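Local coordinates for protein endoglucanase (Thermotoga maritima, PDB 2FVG) that probably acts as a metal-dependent aminopeptidase of the M42 family, using two divalent metal cations per subunit, at residues R21-I24 / K25-E29; I258-T261 / I262-T265; I326-L329 / V330-K334. All coordinates share one frame; numbering follows the deposited sequence.

Contact 1 (R21-I24 / K25-E29)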
loop_
_atom_site.group_PDB
_atom_site.type_symbol
_atom_site.label_atom_id
_atom_site.label_comp_id
_atom_site.label_asym_id
_atom_site.label_seq_id
_atom_site.Cartn_x
_atom_site.Cartn_y
_atom_site.Cartn_z
ATOM N N ARG A 21 10.643 -4.178 -1.331
ATOM C CA ARG A 21 10.755 -4.890 -2.618
ATOM C C ARG A 21 11.518 -6.201 -2.437
ATOM O O ARG A 21 11.088 -7.242 -2.935
ATOM C CB ARG A 21 11.392 -4.000 -3.706
ATOM C CG ARG A 21 11.468 -4.643 -5.089
ATOM C CD ARG A 21 12.108 -3.773 -6.171
ATOM N NE ARG A 21 13.391 -3.211 -5.759
ATOM C CZ ARG A 21 13.593 -1.921 -5.520
ATOM N NH1 ARG A 21 12.618 -1.046 -5.713
ATOM N NH2 ARG A 21 14.787 -1.498 -5.128
ATOM N N ASP A 22 12.632 -6.169 -1.710
ATOM C CA ASP A 22 13.408 -7.395 -1.444
ATOM C C ASP A 22 12.593 -8.445 -0.686
ATOM O O ASP A 22 12.690 -9.650 -0.962
ATOM C CB ASP A 22 14.708 -7.096 -0.675
ATOM C CG ASP A 22 15.738 -6.350 -1.524
ATOM O OD1 ASP A 22 15.586 -6.299 -2.765
ATOM O OD2 ASP A 22 16.707 -5.817 -0.947
ATOM N N PHE A 23 11.795 -7.985 0.273
ATOM C CA PHE A 23 10.972 -8.890 1.050
ATOM C C PHE A 23 9.949 -9.594 0.148
ATOM O O PHE A 23 9.881 -10.818 0.110
ATOM C CB PHE A 23 10.294 -8.145 2.212
ATOM C CG PHE A 23 9.452 -9.035 3.071
ATOM C CD1 PHE A 23 10.027 -9.792 4.089
ATOM C CD2 PHE A 23 8.087 -9.138 2.848
ATOM C CE1 PHE A 23 9.251 -10.629 4.875
ATOM C CE2 PHE A 23 7.309 -9.969 3.624
ATOM C CZ PHE A 23 7.887 -10.713 4.642
ATOM N N ILE A 24 9.168 -8.814 -0.587
ATOM C CA ILE A 24 8.146 -9.350 -1.479
ATOM C C ILE A 24 8.750 -10.362 -2.462
ATOM O O ILE A 24 8.231 -11.487 -2.634
ATOM C CB ILE A 24 7.384 -8.196 -2.193
ATOM C CG1 ILE A 24 6.613 -7.348 -1.158
ATOM C CG2 ILE A 24 6.456 -8.774 -3.228
ATOM C CD1 ILE A 24 5.916 -6.076 -1.729
ATOM N N LYS A 25 9.878 -9.978 -3.059
ATOM C CA LYS A 25 10.645 -10.828 -3.975
ATOM C C LYS A 25 10.946 -12.193 -3.335
ATOM O O LYS A 25 10.665 -13.234 -3.929
ATOM C CB LYS A 25 11.945 -10.113 -4.327
ATOM C CG LYS A 25 12.709 -10.662 -5.505
ATOM C CD LYS A 25 13.990 -9.844 -5.764
ATOM C CE LYS A 25 13.695 -8.341 -5.922
ATOM N NZ LYS A 25 14.933 -7.501 -6.002
ATOM N N SER A 26 11.474 -12.194 -2.112
ATOM C CA SER A 26 11.790 -13.455 -1.426
ATOM C C SER A 26 10.562 -14.344 -1.219
ATOM O O SER A 26 10.675 -15.574 -1.191
ATOM C CB SER A 26 12.517 -13.225 -0.094
ATOM O OG SER A 26 11.666 -12.626 0.874
ATOM N N LYS A 27 9.390 -13.729 -1.097
ATOM C CA LYS A 27 8.157 -14.490 -0.905
ATOM C C LYS A 27 7.489 -14.995 -2.184
ATOM O O LYS A 27 6.806 -16.026 -2.161
ATOM C CB LYS A 27 7.150 -13.696 -0.059
ATOM C CG LYS A 27 7.670 -13.301 1.332
ATOM C CD LYS A 27 8.149 -14.508 2.165
ATOM C CE LYS A 27 8.728 -14.034 3.481
ATOM N NZ LYS A 27 9.204 -15.151 4.339
ATOM N N ILE A 28 7.682 -14.295 -3.296
ATOM C CA ILE A 28 7.009 -14.685 -4.541
ATOM C C ILE A 28 7.875 -15.297 -5.648
ATOM O O ILE A 28 7.325 -15.814 -6.626
ATOM C CB ILE A 28 6.128 -13.540 -5.115
ATOM C CG1 ILE A 28 7.006 -12.326 -5.474
ATOM C CG2 ILE A 28 4.994 -13.220 -4.121
ATOM C CD1 ILE A 28 6.276 -11.172 -6.172
ATOM N N GLU A 29 9.200 -15.249 -5.500
ATOM C CA GLU A 29 10.132 -15.823 -6.496
ATOM C C GLU A 29 9.733 -17.177 -7.058
ATOM O O GLU A 29 9.715 -17.368 -8.277
ATOM C CB GLU A 29 11.543 -15.947 -5.928
ATOM C CG GLU A 29 12.363 -14.689 -6.028
ATOM C CD GLU A 29 13.678 -14.773 -5.262
ATOM O OE1 GLU A 29 13.788 -15.602 -4.314
ATOM O OE2 GLU A 29 14.589 -13.975 -5.597
#
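Asp22 and Lys25 form the salt bridge of this helical turn: their side chains run alongside each other in the same direction, and OD1 of Asp22 lies 3.5 Å from NZ of Lys25. The lysine is bent at chi3 (-54°), which swings its amine back toward the aspartate. Arg21 adds a second positive charge near that amine, probably offset by the carboxylate, while its own NH1 is hydrogen-bonded to the carbonyl of Gly41.

The carbonyl of Phe23 accepts two hydrogen bonds. OG of Ser26 donates to O of Phe23 at 2.7 Å, in the carbonyl plane and on a lone pair, and N of Lys27 reaches that same oxygen at 3.2 Å. The amides of Lys25, Ser26 and Ile28 continue the i to i+4 pattern, and Lys27 N has a second, weak bond to Ile24 O.

Lys27 puts CG over one face of the Phe23 ring, toward its rim, and CE 3.6 Å from CZ of Phe23. Ile24 and Ile28 lie side by side, CG2 of Ile24 to CD1 of Ile28 3.8 Å.

In the fold, that isoleucine pair packs on Ile176 of helix 166-180, Phe23 faces helix 4-9, and Lys25 rests on strand 34-37.

Contact 2 (I258-T261 / I262-T265)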
loop_
_atom_site.group_PDB
_atom_site.type_symbol
_atom_site.label_atom_id
_atom_site.label_comp_id
_atom_site.label_asym_id
_atom_site.label_seq_id
_atom_site.Cartn_x
_atom_site.Cartn_y
_atom_site.Cartn_z
ATOM N N ILE A 258 -16.531 -2.879 -16.644
ATOM C CA ILE A 258 -15.612 -3.369 -15.635
ATOM C C ILE A 258 -16.233 -3.288 -14.248
ATOM O O ILE A 258 -16.180 -4.257 -13.495
ATOM C CB ILE A 258 -14.250 -2.652 -15.692
ATOM C CG1 ILE A 258 -13.503 -3.105 -16.958
ATOM C CG2 ILE A 258 -13.448 -2.961 -14.447
ATOM C CD1 ILE A 258 -12.068 -2.675 -17.051
ATOM N N PHE A 259 -16.823 -2.141 -13.911
ATOM C CA PHE A 259 -17.464 -1.989 -12.614
ATOM C C PHE A 259 -18.453 -3.139 -12.386
ATOM O O PHE A 259 -18.405 -3.815 -11.359
ATOM C CB PHE A 259 -18.170 -0.620 -12.489
ATOM C CG PHE A 259 -18.989 -0.475 -11.218
ATOM C CD1 PHE A 259 -18.391 -0.085 -10.023
ATOM C CD2 PHE A 259 -20.351 -0.755 -11.216
ATOM C CE1 PHE A 259 -19.144 0.026 -8.842
ATOM C CE2 PHE A 259 -21.104 -0.640 -10.050
ATOM C CZ PHE A 259 -20.497 -0.251 -8.862
ATOM N N GLN A 260 -19.310 -3.375 -13.374
ATOM C CA GLN A 260 -20.363 -4.374 -13.291
ATOM C C GLN A 260 -19.842 -5.800 -13.231
ATOM O O GLN A 260 -20.424 -6.625 -12.541
ATOM C CB GLN A 260 -21.348 -4.207 -14.451
ATOM C CG GLN A 260 -22.689 -4.919 -14.253
ATOM C CD GLN A 260 -23.477 -4.381 -13.061
ATOM O OE1 GLN A 260 -23.613 -3.166 -12.879
ATOM N NE2 GLN A 260 -24.006 -5.286 -12.250
ATOM N N THR A 261 -18.756 -6.085 -13.950
ATOM C CA THR A 261 -18.133 -7.410 -13.914
ATOM C C THR A 261 -17.652 -7.722 -12.509
ATOM O O THR A 261 -17.830 -8.842 -12.016
ATOM C CB THR A 261 -16.932 -7.518 -14.893
ATOM O OG1 THR A 261 -17.404 -7.358 -16.229
ATOM C CG2 THR A 261 -16.230 -8.869 -14.779
ATOM N N ILE A 262 -17.033 -6.734 -11.870
ATOM C CA ILE A 262 -16.532 -6.910 -10.521
ATOM C C ILE A 262 -17.686 -7.171 -9.542
ATOM O O ILE A 262 -17.643 -8.098 -8.735
ATOM C CB ILE A 262 -15.696 -5.703 -10.077
ATOM C CG1 ILE A 262 -14.474 -5.559 -10.985
ATOM C CG2 ILE A 262 -15.225 -5.898 -8.655
ATOM C CD1 ILE A 262 -13.629 -4.288 -10.718
ATOM N N VAL A 263 -18.730 -6.367 -9.644
ATOM C CA VAL A 263 -19.905 -6.519 -8.791
ATOM C C VAL A 263 -20.578 -7.870 -9.005
ATOM O O VAL A 263 -20.918 -8.557 -8.042
ATOM C CB VAL A 263 -20.933 -5.396 -9.057
ATOM C CG1 VAL A 263 -22.313 -5.767 -8.492
ATOM C CG2 VAL A 263 -20.432 -4.101 -8.505
ATOM N N ASP A 264 -20.778 -8.246 -10.259
ATOM C CA ASP A 264 -21.432 -9.528 -10.553
ATOM C C ASP A 264 -20.581 -10.706 -10.064
ATOM O O ASP A 264 -21.105 -11.649 -9.489
ATOM C CB ASP A 264 -21.769 -9.614 -12.030
ATOM C CG ASP A 264 -22.869 -8.632 -12.431
ATOM O OD1 ASP A 264 -23.332 -7.863 -11.559
ATOM O OD2 ASP A 264 -23.281 -8.630 -13.612
ATOM N N THR A 265 -19.263 -10.611 -10.237
ATOM C CA THR A 265 -18.320 -11.639 -9.780
ATOM C C THR A 265 -18.451 -11.827 -8.275
ATOM O O THR A 265 -18.455 -12.952 -7.770
ATOM C CB THR A 265 -16.864 -11.239 -10.115
ATOM O OG1 THR A 265 -16.712 -11.137 -11.535
ATOM C CG2 THR A 265 -15.872 -12.260 -9.584
#
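Ile258 meets Ile262 one turn further along helix 256-268, the helix of the beta-alpha-beta unit formed with strands 244-245 and 274-275, CG2 of Ile258 lying 4.0 Å from CD1 of Ile262.

Phe259 comes next, with Val263 over one face of its ring in a CH-pi contact: CG2 of Val263 stands 4.1 Å from the ring centroid and is shifted toward the rim, where CE2 and CZ lie. The ring also meets Phe247 edge-to-face, and Ile245 of strand 244-245 touches both Phe259 and Val263.

Gln260 reaches along the surface to Asp264. Its chain bends at chi2, carrying the amide back so that NE2 of Gln260 donates to OD1 of Asp264 at 2.8 Å. The bond is not straight (141° at the hydrogen); it arrives on the syn side of the carboxylate but 32° out of its plane, the two flat groups being turned 63° apart.

O of Thr261 accepts from both OG1 (2.6 Å) and N (2.9 Å) of Thr265, which approach from opposite faces of the carbonyl plane. The hydroxyl of Thr261 is itself hydrogen-bonded to the carbonyl of Glu257.

Both threonine hydroxyls thus find acceptors in the helix's own backbone, which probably helps the buried Thr265 pack against Leu325 and Leu329, while the amide-carboxylate pair occupies the less buried side.

Contact 3 (I326-L329 / V330-K334)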
loop_
_atom_site.group_PDB
_atom_site.type_symbol
_atom_site.label_atom_id
_atom_site.label_comp_id
_atom_site.label_asym_id
_atom_site.label_seq_id
_atom_site.Cartn_x
_atom_site.Cartn_y
_atom_site.Cartn_z
ATOM N N ILE A 326 -10.168 -10.864 -5.911
ATOM C CA ILE A 326 -9.065 -10.718 -6.847
ATOM C C ILE A 326 -8.757 -12.086 -7.487
ATOM O O ILE A 326 -8.536 -12.174 -8.688
ATOM C CB ILE A 326 -7.768 -10.202 -6.138
ATOM C CG1 ILE A 326 -7.933 -8.784 -5.554
ATOM C CG2 ILE A 326 -6.583 -10.220 -7.088
ATOM C CD1 ILE A 326 -8.425 -7.751 -6.555
ATOM N N LYS A 327 -8.771 -13.155 -6.699
ATOM C CA LYS A 327 -8.433 -14.458 -7.241
ATOM C C LYS A 327 -9.436 -14.913 -8.316
ATOM O O LYS A 327 -9.031 -15.415 -9.365
ATOM C CB LYS A 327 -8.291 -15.495 -6.135
ATOM C CG LYS A 327 -7.701 -16.775 -6.628
ATOM C CD LYS A 327 -7.634 -17.822 -5.554
ATOM C CE LYS A 327 -6.990 -19.062 -6.128
ATOM N NZ LYS A 327 -6.733 -20.104 -5.101
ATOM N N VAL A 328 -10.728 -14.718 -8.054
ATOM C CA VAL A 328 -11.788 -15.066 -9.005
ATOM C C VAL A 328 -11.719 -14.187 -10.255
ATOM O O VAL A 328 -11.852 -14.690 -11.359
ATOM C CB VAL A 328 -13.200 -14.986 -8.389
ATOM C CG1 VAL A 328 -14.240 -15.557 -9.381
ATOM C CG2 VAL A 328 -13.253 -15.784 -7.100
ATOM N N LEU A 329 -11.462 -12.887 -10.100
ATOM C CA LEU A 329 -11.334 -12.014 -11.278
ATOM C C LEU A 329 -10.197 -12.468 -12.198
ATOM O O LEU A 329 -10.321 -12.400 -13.428
ATOM C CB LEU A 329 -11.164 -10.555 -10.881
ATOM C CG LEU A 329 -12.419 -9.944 -10.266
ATOM C CD1 LEU A 329 -12.104 -8.629 -9.597
ATOM C CD2 LEU A 329 -13.475 -9.777 -11.340
ATOM N N VAL A 330 -9.108 -12.935 -11.581
ATOM C CA VAL A 330 -7.934 -13.426 -12.284
ATOM C C VAL A 330 -8.160 -14.789 -12.978
ATOM O O VAL A 330 -7.769 -14.986 -14.123
ATOM C CB VAL A 330 -6.732 -13.468 -11.336
ATOM C CG1 VAL A 330 -5.556 -14.260 -11.939
ATOM C CG2 VAL A 330 -6.304 -12.046 -11.013
ATOM N N GLU A 331 -8.810 -15.711 -12.287
ATOM C CA GLU A 331 -9.023 -17.028 -12.828
ATOM C C GLU A 331 -10.074 -17.081 -13.913
ATOM O O GLU A 331 -9.926 -17.843 -14.846
ATOM C CB GLU A 331 -9.292 -18.045 -11.713
ATOM C CG GLU A 331 -8.084 -18.210 -10.802
ATOM C CD GLU A 331 -8.156 -19.449 -9.954
ATOM O OE1 GLU A 331 -9.267 -19.761 -9.483
ATOM O OE2 GLU A 331 -7.107 -20.105 -9.748
ATOM N N GLU A 332 -11.106 -16.252 -13.814
ATOM C CA GLU A 332 -12.187 -16.246 -14.805
ATOM C C GLU A 332 -11.859 -15.444 -16.059
ATOM O O GLU A 332 -12.265 -15.825 -17.157
ATOM C CB GLU A 332 -13.495 -15.739 -14.195
ATOM C CG GLU A 332 -14.076 -16.644 -13.128
ATOM C CD GLU A 332 -15.456 -16.207 -12.661
ATOM O OE1 GLU A 332 -16.015 -15.231 -13.212
ATOM O OE2 GLU A 332 -15.987 -16.855 -11.731
ATOM N N GLY A 333 -11.160 -14.323 -15.902
ATOM C CA GLY A 333 -10.795 -13.496 -17.050
ATOM C C GLY A 333 -11.930 -12.702 -17.701
ATOM O O GLY A 333 -11.727 -12.045 -18.710
ATOM N N LYS A 334 -13.122 -12.748 -17.118
ATOM C CA LYS A 334 -14.268 -12.011 -17.644
ATOM C C LYS A 334 -13.993 -10.512 -17.690
ATOM O O LYS A 334 -14.468 -9.813 -18.578
ATOM C CB LYS A 334 -15.510 -12.316 -16.806
ATOM C CG LYS A 334 -16.094 -13.712 -17.118
ATOM C CD LYS A 334 -17.233 -14.091 -16.192
#
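Lys327 and Glu331 cross one turn apart near the end of helix 316-332, but their charged ends do not join: CE of Lys327 is 3.8 Å from OE2 of Glu331, and NZ stays 4.7 Å from that oxygen. Each is satisfied by the segment just after helix 166-180. NZ, carried out on a fully extended chain, is bonded to the hydroxyl of Ser181 and the carbonyl of Gly182, and OE2 accepts from the backbone N of Ser184. With an alanine in place of Glu331, the amide of Ser184 would probably be left without this acceptor, and Lys327 would lose a nearby opposite charge.

Glu332 lies alongside Val328, its OE2 3.2 Å from CG1 of Val328, a close approach to a methyl group.

Along the backbone, the carbonyls of Ile326, Lys327 and Val328 accept from the amides of Val330, Glu331 and Glu332, at N to O distances of 2.9 to 3.0 Å. The last bond, Gly333 N to Leu329 O, is longer at 3.2 Å, and its donor sits 41° above the carbonyl plane. Outside the helix, the carbonyl of Glu331 accepts from NH2 of Arg50, and the backbone of Val330 is hydrogen-bonded to that of Ala186.

Gly333, at the C' position with positive phi (73°, which favours glycine), ends helix 316-332 and is the N-cap of helix 334-337. Ile326 and Leu329 pack helix 316-332 on strands 215-224 and 297-306 of the mixed sheet.

Contacts 2 and 3 belong together: helices 256-268 and 316-332 pack directly on each other, with Thr265 against Val328 and Leu329, and CG1 of Ile262 4.1 Å from CD1 of Leu329. Contact 1 stands apart, its centre about 23 Å from that of contact 3 and about 30 Å from that of contact 2. Contact 2 is the most buried, and its threonines turn to the helix backbone. Its one charged side chain, Asp264, is met by an amide, whereas in the partly buried contacts 1 and 3 acidic and basic side chains lie near each other: 21-29 pairs aspartate with lysine within the helix, while 326-334 sends Lys327 and Glu331 to residues 181-184.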